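Local coordinates for protein cellobiose 2-epimerase (Caldibacillus thermoamylovorans, PDB 5ZHB) that probably interconverts glucose and mannose at the reducing end of disaccharides, turning cellobiose into its 2-epimer, at residues Ile213-Phe227 with Lys268-Ile280. Sequence-based numbering, arbitrary orientation.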
ATOM      1  N   ILE A 213     -12.449  -9.294   6.682  1.00 26.08           N
ATOM      2  CA  ILE A 213     -13.493  -8.777   5.805  1.00 25.36           C
ATOM      3  C   ILE A 213     -14.703  -8.368   6.624  1.00 25.32           C
ATOM      4  O   ILE A 213     -15.275  -7.289   6.449  1.00 29.21           O
ATOM      5  CB  ILE A 213     -13.831  -9.784   4.695  1.00 28.29           C
ATOM      6  CG1 ILE A 213     -12.678  -9.907   3.736  1.00 28.01           C
ATOM      7  CG2 ILE A 213     -15.127  -9.361   3.967  1.00 31.11           C
ATOM      8  CD1 ILE A 213     -12.674 -11.191   2.934  1.00 29.02           C
ATOM      9  N   ASP A 214     -15.047  -9.197   7.605  1.00 30.16           N
ATOM     10  CA  ASP A 214     -16.208  -8.934   8.447  1.00 28.83           C
ATOM     11  C   ASP A 214     -15.977  -7.725   9.348  1.00 30.02           C
ATOM     12  O   ASP A 214     -16.871  -6.885   9.502  1.00 26.54           O
ATOM     13  CB  ASP A 214     -16.628 -10.212   9.149  1.00 35.23           C
ATOM     14  CG  ASP A 214     -18.070 -10.151   9.615  1.00 42.70           C
ATOM     15  OD1 ASP A 214     -18.959 -10.037   8.736  1.00 44.31           O
ATOM     16  OD2 ASP A 214     -18.265 -10.056  10.830  1.00 45.45           O
ATOM     17  N   LEU A 215     -14.742  -7.579   9.878  1.00 26.84           N
ATOM     18  CA  LEU A 215     -14.388  -6.375  10.604  1.00 25.68           C
ATOM     19  C   LEU A 215     -14.549  -5.139   9.712  1.00 22.48           C
ATOM     20  O   LEU A 215     -15.047  -4.106  10.155  1.00 24.13           O
ATOM     21  CB  LEU A 215     -12.961  -6.486  11.143  1.00 24.92           C
ATOM     22  CG  LEU A 215     -12.707  -7.439  12.318  1.00 27.20           C
ATOM     23  CD1 LEU A 215     -11.221  -7.612  12.530  1.00 28.98           C
ATOM     24  CD2 LEU A 215     -13.334  -6.898  13.560  1.00 26.64           C
ATOM     25  N   PHE A 216     -14.081  -5.215   8.467  1.00 23.87           N
ATOM     26  CA  PHE A 216     -14.286  -4.095   7.556  1.00 25.38           C
ATOM     27  C   PHE A 216     -15.779  -3.805   7.404  1.00 23.76           C
ATOM     28  O   PHE A 216     -16.194  -2.650   7.537  1.00 28.23           O
ATOM     29  CB  PHE A 216     -13.645  -4.298   6.182  1.00 26.95           C
ATOM     30  CG  PHE A 216     -12.243  -3.701   6.160  1.00 23.59           C
ATOM     31  CD1 PHE A 216     -12.063  -2.335   5.961  1.00 24.44           C
ATOM     32  CD2 PHE A 216     -11.143  -4.490   6.454  1.00 25.20           C
ATOM     33  CE1 PHE A 216     -10.793  -1.782   5.989  1.00 25.31           C
ATOM     34  CE2 PHE A 216      -9.873  -3.934   6.477  1.00 24.75           C
ATOM     35  CZ  PHE A 216      -9.702  -2.585   6.262  1.00 24.21           C
ATOM     36  N   TYR A 217     -16.547  -4.855   7.151  1.00 26.42           N
ATOM     37  CA  TYR A 217     -17.976  -4.695   6.866  1.00 28.85           C
ATOM     38  C   TYR A 217     -18.719  -4.123   8.083  1.00 28.45           C
ATOM     39  O   TYR A 217     -19.372  -3.084   7.963  1.00 27.29           O
ATOM     40  CB  TYR A 217     -18.613  -5.996   6.386  1.00 32.33           C
ATOM     41  CG  TYR A 217     -20.101  -5.771   6.137  1.00 36.19           C
ATOM     42  CD1 TYR A 217     -20.547  -5.139   4.976  1.00 40.16           C
ATOM     43  CD2 TYR A 217     -21.050  -6.133   7.090  1.00 39.11           C
ATOM     44  CE1 TYR A 217     -21.895  -4.882   4.763  1.00 42.74           C
ATOM     45  CE2 TYR A 217     -22.399  -5.894   6.880  1.00 41.20           C
ATOM     46  CZ  TYR A 217     -22.821  -5.280   5.715  1.00 41.47           C
ATOM     47  OH  TYR A 217     -24.141  -5.055   5.508  1.00 50.59           O
ATOM     48  N   GLU A 218     -18.534  -4.748   9.257  1.00 31.97           N
ATOM     49  CA  GLU A 218     -19.245  -4.407  10.488  1.00 32.95           C
ATOM     50  C   GLU A 218     -18.700  -3.190  11.227  1.00 34.72           C
ATOM     51  O   GLU A 218     -19.479  -2.380  11.725  1.00 30.32           O
ATOM     52  CB  GLU A 218     -19.162  -5.523  11.528  1.00 39.03           C
ATOM     53  CG  GLU A 218     -20.009  -6.747  11.215  1.00 47.29           C
ATOM     54  CD  GLU A 218     -20.222  -7.618  12.453  1.00 53.05           C
ATOM     55  OE1 GLU A 218     -19.757  -7.283  13.590  1.00 50.07           O
ATOM     56  OE2 GLU A 218     -20.847  -8.675  12.232  1.00 53.55           O
ATOM     57  N   LYS A 219     -17.367  -3.069  11.349  1.00 31.60           N
ATOM     58  CA  LYS A 219     -16.788  -2.022  12.186  1.00 28.75           C
ATOM     59  C   LYS A 219     -16.308  -0.804  11.382  1.00 27.09           C
ATOM     60  O   LYS A 219     -16.524   0.329  11.791  1.00 27.92           O
ATOM     61  CB  LYS A 219     -15.648  -2.676  12.976  1.00 33.36           C
ATOM     62  CG  LYS A 219     -15.969  -3.995  13.706  1.00 35.94           C
ATOM     63  CD  LYS A 219     -17.035  -3.820  14.787  1.00 42.86           C
ATOM     64  CE  LYS A 219     -17.393  -5.112  15.487  1.00 50.91           C
ATOM     65  NZ  LYS A 219     -18.195  -4.797  16.673  1.00 50.87           N
ATOM     66  N   VAL A 220     -15.595  -1.026  10.262  1.00 26.79           N
ATOM     67  CA  VAL A 220     -14.894   0.059   9.590  1.00 25.69           C
ATOM     68  C   VAL A 220     -15.883   0.878   8.754  1.00 24.41           C
ATOM     69  O   VAL A 220     -15.941   2.111   8.850  1.00 24.07           O
ATOM     70  CB  VAL A 220     -13.717  -0.488   8.740  1.00 25.84           C
ATOM     71  CG1 VAL A 220     -12.959   0.659   8.093  1.00 25.46           C
ATOM     72  CG2 VAL A 220     -12.777  -1.411   9.530  1.00 24.43           C
ATOM     73  N   PHE A 221     -16.658   0.164   7.948  1.00 26.33           N
ATOM     74  CA  PHE A 221     -17.569   0.745   6.966  1.00 27.67           C
ATOM     75  C   PHE A 221     -18.826   1.270   7.637  1.00 28.88           C
ATOM     76  O   PHE A 221     -19.504   0.510   8.330  1.00 32.82           O
ATOM     77  CB  PHE A 221     -17.919  -0.393   6.019  1.00 28.07           C
ATOM     78  CG  PHE A 221     -18.881  -0.131   4.863  1.00 29.29           C
ATOM     79  CD1 PHE A 221     -18.682   0.931   3.980  1.00 30.61           C
ATOM     80  CD2 PHE A 221     -19.940  -1.010   4.616  1.00 28.75           C
ATOM     81  CE1 PHE A 221     -19.536   1.122   2.896  1.00 33.30           C
ATOM     82  CE2 PHE A 221     -20.786  -0.811   3.531  1.00 30.60           C
ATOM     83  CZ  PHE A 221     -20.586   0.266   2.685  1.00 29.41           C
ATOM     84  N   ASP A 222     -19.073   2.568   7.445  1.00 30.91           N
ATOM     85  CA  ASP A 222     -20.300   3.238   7.842  1.00 34.39           C
ATOM     86  C   ASP A 222     -21.386   2.954   6.801  1.00 33.70           C
ATOM     87  O   ASP A 222     -21.320   3.422   5.663  1.00 29.86           O
ATOM     88  CB  ASP A 222     -20.032   4.720   7.999  1.00 35.69           C
ATOM     89  CG  ASP A 222     -21.217   5.529   8.490  1.00 37.63           C
ATOM     90  OD1 ASP A 222     -22.318   5.262   8.010  1.00 39.11           O
ATOM     91  OD2 ASP A 222     -21.008   6.432   9.306  1.00 37.86           O
ATOM     92  N   LYS A 223     -22.387   2.148   7.175  1.00 37.03           N
ATOM     93  CA  LYS A 223     -23.364   1.671   6.204  1.00 37.60           C
ATOM     94  C   LYS A 223     -24.343   2.776   5.806  1.00 35.84           C
ATOM     95  O   LYS A 223     -25.053   2.601   4.834  1.00 39.48           O
ATOM     96  CB  LYS A 223     -24.100   0.408   6.664  1.00 41.57           C
ATOM     97  CG  LYS A 223     -23.320  -0.874   6.431  1.00 47.39           C
ATOM     98  CD  LYS A 223     -23.538  -1.958   7.482  1.00 49.69           C
ATOM     99  CE  LYS A 223     -22.379  -2.123   8.429  1.00 48.91           C
ATOM    100  NZ  LYS A 223     -21.995  -0.940   9.205  1.00 43.16           N
ATOM    101  N   GLN A 224     -24.325   3.923   6.485  1.00 40.14           N
ATOM    102  CA  GLN A 224     -25.141   5.069   6.109  1.00 42.61           C
ATOM    103  C   GLN A 224     -24.391   5.983   5.134  1.00 39.58           C
ATOM    104  O   GLN A 224     -24.863   6.255   4.041  1.00 35.07           O
ATOM    105  CB  GLN A 224     -25.482   5.805   7.403  1.00 50.44           C
ATOM    106  CG  GLN A 224     -26.666   6.760   7.304  1.00 57.54           C
ATOM    107  CD  GLN A 224     -27.360   6.926   8.644  1.00 69.93           C
ATOM    108  OE1 GLN A 224     -27.252   7.969   9.303  1.00 77.81           O
ATOM    109  NE2 GLN A 224     -28.045   5.878   9.088  1.00 69.72           N
ATOM    110  N   SER A 225     -23.209   6.462   5.528  1.00 36.70           N
ATOM    111  CA  SER A 225     -22.445   7.399   4.709  1.00 35.73           C
ATOM    112  C   SER A 225     -21.726   6.693   3.557  1.00 35.32           C
ATOM    113  O   SER A 225     -21.339   7.351   2.583  1.00 37.50           O
ATOM    114  CB  SER A 225     -21.444   8.145   5.549  1.00 36.70           C
ATOM    115  OG  SER A 225     -20.389   7.260   5.886  1.00 33.75           O
ATOM    116  N   LYS A 226     -21.471   5.384   3.741  1.00 31.25           N
ATOM    117  CA  LYS A 226     -20.723   4.526   2.826  1.00 30.99           C
ATOM    118  C   LYS A 226     -19.222   4.830   2.862  1.00 29.21           C
ATOM    119  O   LYS A 226     -18.490   4.226   2.095  1.00 29.27           O
ATOM    120  CB  LYS A 226     -21.238   4.583   1.388  1.00 34.09           C
ATOM    121  CG  LYS A 226     -22.737   4.327   1.319  1.00 36.69           C
ATOM    122  CD  LYS A 226     -23.081   2.855   1.401  1.00 39.26           C
ATOM    123  CE  LYS A 226     -24.506   2.582   1.016  1.00 44.61           C
ATOM    124  NZ  LYS A 226     -25.353   2.584   2.204  1.00 44.84           N
ATOM    125  N   PHE A 227     -18.771   5.659   3.808  1.00 27.77           N
ATOM    126  CA  PHE A 227     -17.342   5.865   4.016  1.00 28.00           C
ATOM    127  C   PHE A 227     -16.763   4.840   4.989  1.00 31.48           C
ATOM    128  O   PHE A 227     -17.467   4.269   5.835  1.00 30.85           O
ATOM    129  CB  PHE A 227     -17.031   7.244   4.583  1.00 31.66           C
ATOM    130  CG  PHE A 227     -17.131   8.399   3.605  1.00 31.80           C
ATOM    131  CD1 PHE A 227     -16.103   8.646   2.697  1.00 32.73           C
ATOM    132  CD2 PHE A 227     -18.222   9.265   3.627  1.00 32.64           C
ATOM    133  CE1 PHE A 227     -16.177   9.717   1.821  1.00 33.32           C
ATOM    134  CE2 PHE A 227     -18.302  10.333   2.742  1.00 33.52           C
ATOM    135  CZ  PHE A 227     -17.268  10.563   1.848  1.00 38.70           C
ATOM    136  N   LYS A 268     -23.324  -9.074   0.967  1.00 30.20           N
ATOM    137  CA  LYS A 268     -23.163  -7.773   1.596  1.00 31.99           C
ATOM    138  C   LYS A 268     -21.745  -7.201   1.361  1.00 29.79           C
ATOM    139  O   LYS A 268     -21.559  -5.989   1.330  1.00 30.78           O
ATOM    140  CB  LYS A 268     -23.606  -7.831   3.056  1.00 37.82           C
ATOM    141  CG  LYS A 268     -22.938  -8.814   3.991  1.00 45.19           C
ATOM    142  CD  LYS A 268     -23.831  -9.083   5.203  1.00 46.90           C
ATOM    143  CE  LYS A 268     -23.135  -9.617   6.415  1.00 50.98           C
ATOM    144  NZ  LYS A 268     -22.789 -11.029   6.271  1.00 59.06           N
ATOM    145  N   TYR A 269     -20.765  -8.076   1.186  1.00 27.47           N
ATOM    146  CA  TYR A 269     -19.368  -7.698   1.023  1.00 30.02           C
ATOM    147  C   TYR A 269     -19.160  -7.188  -0.402  1.00 29.66           C
ATOM    148  O   TYR A 269     -18.593  -6.107  -0.590  1.00 26.73           O
ATOM    149  CB  TYR A 269     -18.448  -8.890   1.307  1.00 26.22           C
ATOM    150  CG  TYR A 269     -18.534  -9.457   2.720  1.00 26.13           C
ATOM    151  CD1 TYR A 269     -18.917  -8.664   3.789  1.00 26.88           C
ATOM    152  CD2 TYR A 269     -18.193 -10.777   2.985  1.00 29.07           C
ATOM    153  CE1 TYR A 269     -18.986  -9.167   5.077  1.00 28.25           C
ATOM    154  CE2 TYR A 269     -18.259 -11.301   4.269  1.00 30.76           C
ATOM    155  CZ  TYR A 269     -18.667 -10.489   5.314  1.00 30.52           C
ATOM    156  OH  TYR A 269     -18.759 -10.930   6.598  1.00 38.30           O
ATOM    157  N   THR A 270     -19.645  -7.969  -1.384  1.00 30.29           N
ATOM    158  CA  THR A 270     -19.709  -7.514  -2.772  1.00 27.53           C
ATOM    159  C   THR A 270     -20.392  -6.150  -2.875  1.00 29.94           C
ATOM    160  O   THR A 270     -19.877  -5.221  -3.508  1.00 29.07           O
ATOM    161  CB  THR A 270     -20.369  -8.605  -3.621  1.00 30.53           C
ATOM    162  OG1 THR A 270     -19.365  -9.602  -3.778  1.00 28.82           O
ATOM    163  CG2 THR A 270     -20.720  -8.140  -5.021  1.00 31.17           C
ATOM    164  N   GLN A 271     -21.550  -5.988  -2.225  1.00 28.62           N
ATOM    165  CA  GLN A 271     -22.255  -4.720  -2.287  1.00 28.36           C
ATOM    166  C   GLN A 271     -21.436  -3.607  -1.624  1.00 27.61           C
ATOM    167  O   GLN A 271     -21.469  -2.464  -2.057  1.00 26.26           O
ATOM    168  CB  GLN A 271     -23.633  -4.769  -1.622  1.00 31.35           C
ATOM    169  CG  GLN A 271     -24.514  -3.597  -2.039  1.00 30.05           C
ATOM    170  CD  GLN A 271     -24.742  -3.616  -3.534  1.00 28.23           C
ATOM    171  OE1 GLN A 271     -25.137  -4.646  -4.090  1.00 30.31           O
ATOM    172  NE2 GLN A 271     -24.440  -2.512  -4.200  1.00 30.30           N
ATOM    173  N   MET A 272     -20.713  -3.930  -0.542  1.00 31.10           N
ATOM    174  CA  MET A 272     -19.838  -2.947   0.077  1.00 29.87           C
ATOM    175  C   MET A 272     -18.790  -2.471  -0.941  1.00 21.99           C
ATOM    176  O   MET A 272     -18.597  -1.280  -1.080  1.00 26.70           O
ATOM    177  CB  MET A 272     -19.169  -3.478   1.357  1.00 29.43           C
ATOM    178  CG  MET A 272     -18.094  -2.548   1.918  1.00 28.77           C
ATOM    179  SD  MET A 272     -17.367  -3.233   3.424  1.00 27.50           S
ATOM    180  CE  MET A 272     -16.672  -4.763   2.810  1.00 22.36           C
ATOM    181  N   VAL A 273     -18.126  -3.386  -1.634  1.00 23.85           N
ATOM    182  CA  VAL A 273     -17.107  -3.030  -2.609  1.00 24.23           C
ATOM    183  C   VAL A 273     -17.664  -2.010  -3.606  1.00 26.21           C
ATOM    184  O   VAL A 273     -17.030  -0.996  -3.910  1.00 24.76           O
ATOM    185  CB  VAL A 273     -16.600  -4.331  -3.257  1.00 25.09           C
ATOM    186  CG1 VAL A 273     -15.814  -4.091  -4.554  1.00 25.73           C
ATOM    187  CG2 VAL A 273     -15.746  -5.119  -2.264  1.00 27.65           C
ATOM    188  N   ILE A 274     -18.906  -2.261  -4.069  1.00 26.77           N
ATOM    189  CA  ILE A 274     -19.485  -1.473  -5.135  1.00 24.30           C
ATOM    190  C   ILE A 274     -19.892  -0.118  -4.585  1.00 23.32           C
ATOM    191  O   ILE A 274     -19.580   0.901  -5.183  1.00 24.34           O
ATOM    192  CB  ILE A 274     -20.641  -2.254  -5.799  1.00 26.94           C
ATOM    193  CG1 ILE A 274     -20.126  -3.490  -6.500  1.00 27.71           C
ATOM    194  CG2 ILE A 274     -21.452  -1.384  -6.764  1.00 28.79           C
ATOM    195  CD1 ILE A 274     -21.189  -4.558  -6.736  1.00 30.68           C
ATOM    196  N   ASP A 275     -20.524  -0.108  -3.396  1.00 23.81           N
ATOM    197  CA  ASP A 275     -21.052   1.116  -2.808  1.00 23.77           C
ATOM    198  C   ASP A 275     -19.940   2.108  -2.450  1.00 24.60           C
ATOM    199  O   ASP A 275     -20.099   3.327  -2.594  1.00 24.20           O
ATOM    200  CB  ASP A 275     -21.955   0.778  -1.627  1.00 25.88           C
ATOM    201  CG  ASP A 275     -23.272   0.087  -1.999  1.00 29.57           C
ATOM    202  OD1 ASP A 275     -23.593   0.030  -3.207  1.00 25.32           O
ATOM    203  OD2 ASP A 275     -23.931  -0.428  -1.089  1.00 28.58           O
ATOM    204  N   ILE A 276     -18.811   1.589  -1.949  1.00 22.93           N
ATOM    205  CA  ILE A 276     -17.663   2.441  -1.692  1.00 22.78           C
ATOM    206  C   ILE A 276     -17.245   3.128  -2.999  1.00 21.05           C
ATOM    207  O   ILE A 276     -17.032   4.334  -3.029  1.00 22.55           O
ATOM    208  CB  ILE A 276     -16.508   1.644  -1.048  1.00 23.12           C
ATOM    209  CG1 ILE A 276     -16.840   1.161   0.392  1.00 23.05           C
ATOM    210  CG2 ILE A 276     -15.202   2.440  -1.060  1.00 21.04           C
ATOM    211  CD1 ILE A 276     -15.954   0.010   0.838  1.00 23.58           C
ATOM    212  N   ALA A 277     -17.124   2.372  -4.088  1.00 23.42           N
ATOM    213  CA  ALA A 277     -16.639   2.936  -5.340  1.00 23.82           C
ATOM    214  C   ALA A 277     -17.569   4.035  -5.862  1.00 26.51           C
ATOM    215  O   ALA A 277     -17.126   5.131  -6.227  1.00 23.81           O
ATOM    216  CB  ALA A 277     -16.409   1.841  -6.335  1.00 23.69           C
ATOM    217  N   TYR A 278     -18.891   3.798  -5.773  1.00 30.18           N
ATOM    218  CA  TYR A 278     -19.854   4.830  -6.122  1.00 26.54           C
ATOM    219  C   TYR A 278     -19.681   6.038  -5.219  1.00 23.63           C
ATOM    220  O   TYR A 278     -19.770   7.192  -5.665  1.00 25.83           O
ATOM    221  CB  TYR A 278     -21.300   4.333  -6.068  1.00 27.74           C
ATOM    222  CG  TYR A 278     -21.706   3.645  -7.357  1.00 27.66           C
ATOM    223  CD1 TYR A 278     -21.873   4.396  -8.523  1.00 30.77           C
ATOM    224  CD2 TYR A 278     -21.933   2.278  -7.424  1.00 28.60           C
ATOM    225  CE1 TYR A 278     -22.249   3.797  -9.711  1.00 31.45           C
ATOM    226  CE2 TYR A 278     -22.332   1.672  -8.611  1.00 30.32           C
ATOM    227  CZ  TYR A 278     -22.484   2.439  -9.754  1.00 27.72           C
ATOM    228  OH  TYR A 278     -22.838   1.923 -10.966  1.00 30.87           O
ATOM    229  N   ASN A 279     -19.474   5.778  -3.928  1.00 24.55           N
ATOM    230  CA  ASN A 279     -19.400   6.853  -2.962  1.00 24.40           C
ATOM    231  C   ASN A 279     -18.225   7.777  -3.298  1.00 25.34           C
ATOM    232  O   ASN A 279     -18.317   9.017  -3.206  1.00 23.62           O
ATOM    233  CB  ASN A 279     -19.313   6.278  -1.543  1.00 27.84           C
ATOM    234  CG  ASN A 279     -19.505   7.337  -0.493  1.00 28.96           C
ATOM    235  OD1 ASN A 279     -20.506   8.064  -0.524  1.00 30.81           O
ATOM    236  ND2 ASN A 279     -18.521   7.528   0.371  1.00 26.03           N
ATOM    237  N   ILE A 280     -17.075   7.166  -3.631  1.00 25.28           N
ATOM    238  CA  ILE A 280     -15.876   7.967  -3.824  1.00 26.07           C
ATOM    239  C   ILE A 280     -15.952   8.667  -5.185  1.00 25.02           C
ATOM    240  O   ILE A 280     -15.472   9.786  -5.304  1.00 28.29           O
ATOM    241  CB  ILE A 280     -14.590   7.136  -3.624  1.00 24.68           C
ATOM    242  CG1 ILE A 280     -14.526   6.540  -2.194  1.00 23.01           C
ATOM    243  CG2 ILE A 280     -13.371   7.993  -3.955  1.00 24.30           C
ATOM    244  CD1 ILE A 280     -14.505   7.566  -1.077  1.00 23.84           C
TER
HETATM  245  O   HOH W   1     -16.525   5.467   0.609  1.00 22.91           O
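Tyr217, Phe221 and Met272 form the middle of a contact between two outer helices of the (alpha/alpha)6 barrel expected of this epimerase family: the end of helix 203-220, with the loop after it, lies against helix 267-283, and the short helix axes cross at 64°.

Aromatic contacts dominate. Tyr269 turns an edge toward the face of Tyr217, the ring planes 67° apart, while CG2 of Ile213 sits centrally over a face of the Tyr269 ring, 3.5 Å from its CD2. The aliphatic chain of Lys268 runs across one face of Tyr217, its CG making a CH-pi contact. With CG anti to the backbone N (chi1 179°), Tyr217 carries its phenol across helix 267-283. Replacing Tyr217 by an alanine removes the ring, and the Tyr269 edge and the Lys268 methylenes would probably lose their packing surface, with a gap opened beside Met272. The thioether chain serves two rings: SD lies at the edge of Tyr217, 4.0 Å from CD1, and CG stands over the centre of Phe221, 3.6 Å from CE2. CG1 of Ile276 meets the same phenylalanine at CE1, 3.7 Å away.

Polar contacts lie toward the two ends. The hydroxyl of Tyr269 donates to OD1 of Asp214, whose carboxylate is turned steeply from the phenol ring; the modelled bond is doubtfully short. In the loop, Asp222 OD1 accepts from the backbone N of Gln224, an Asx turn, and from that of Ser225, which makes it an Asx motif. The amide of Asn279 has its OD1 bonded to Lys283, one helical turn on. Its ND2 stands over the centre of the Phe227 ring, 3.5 Å from CE1, and donates to a water 2.9 Å away that in turn donates to Lys226 O at 2.8 Å.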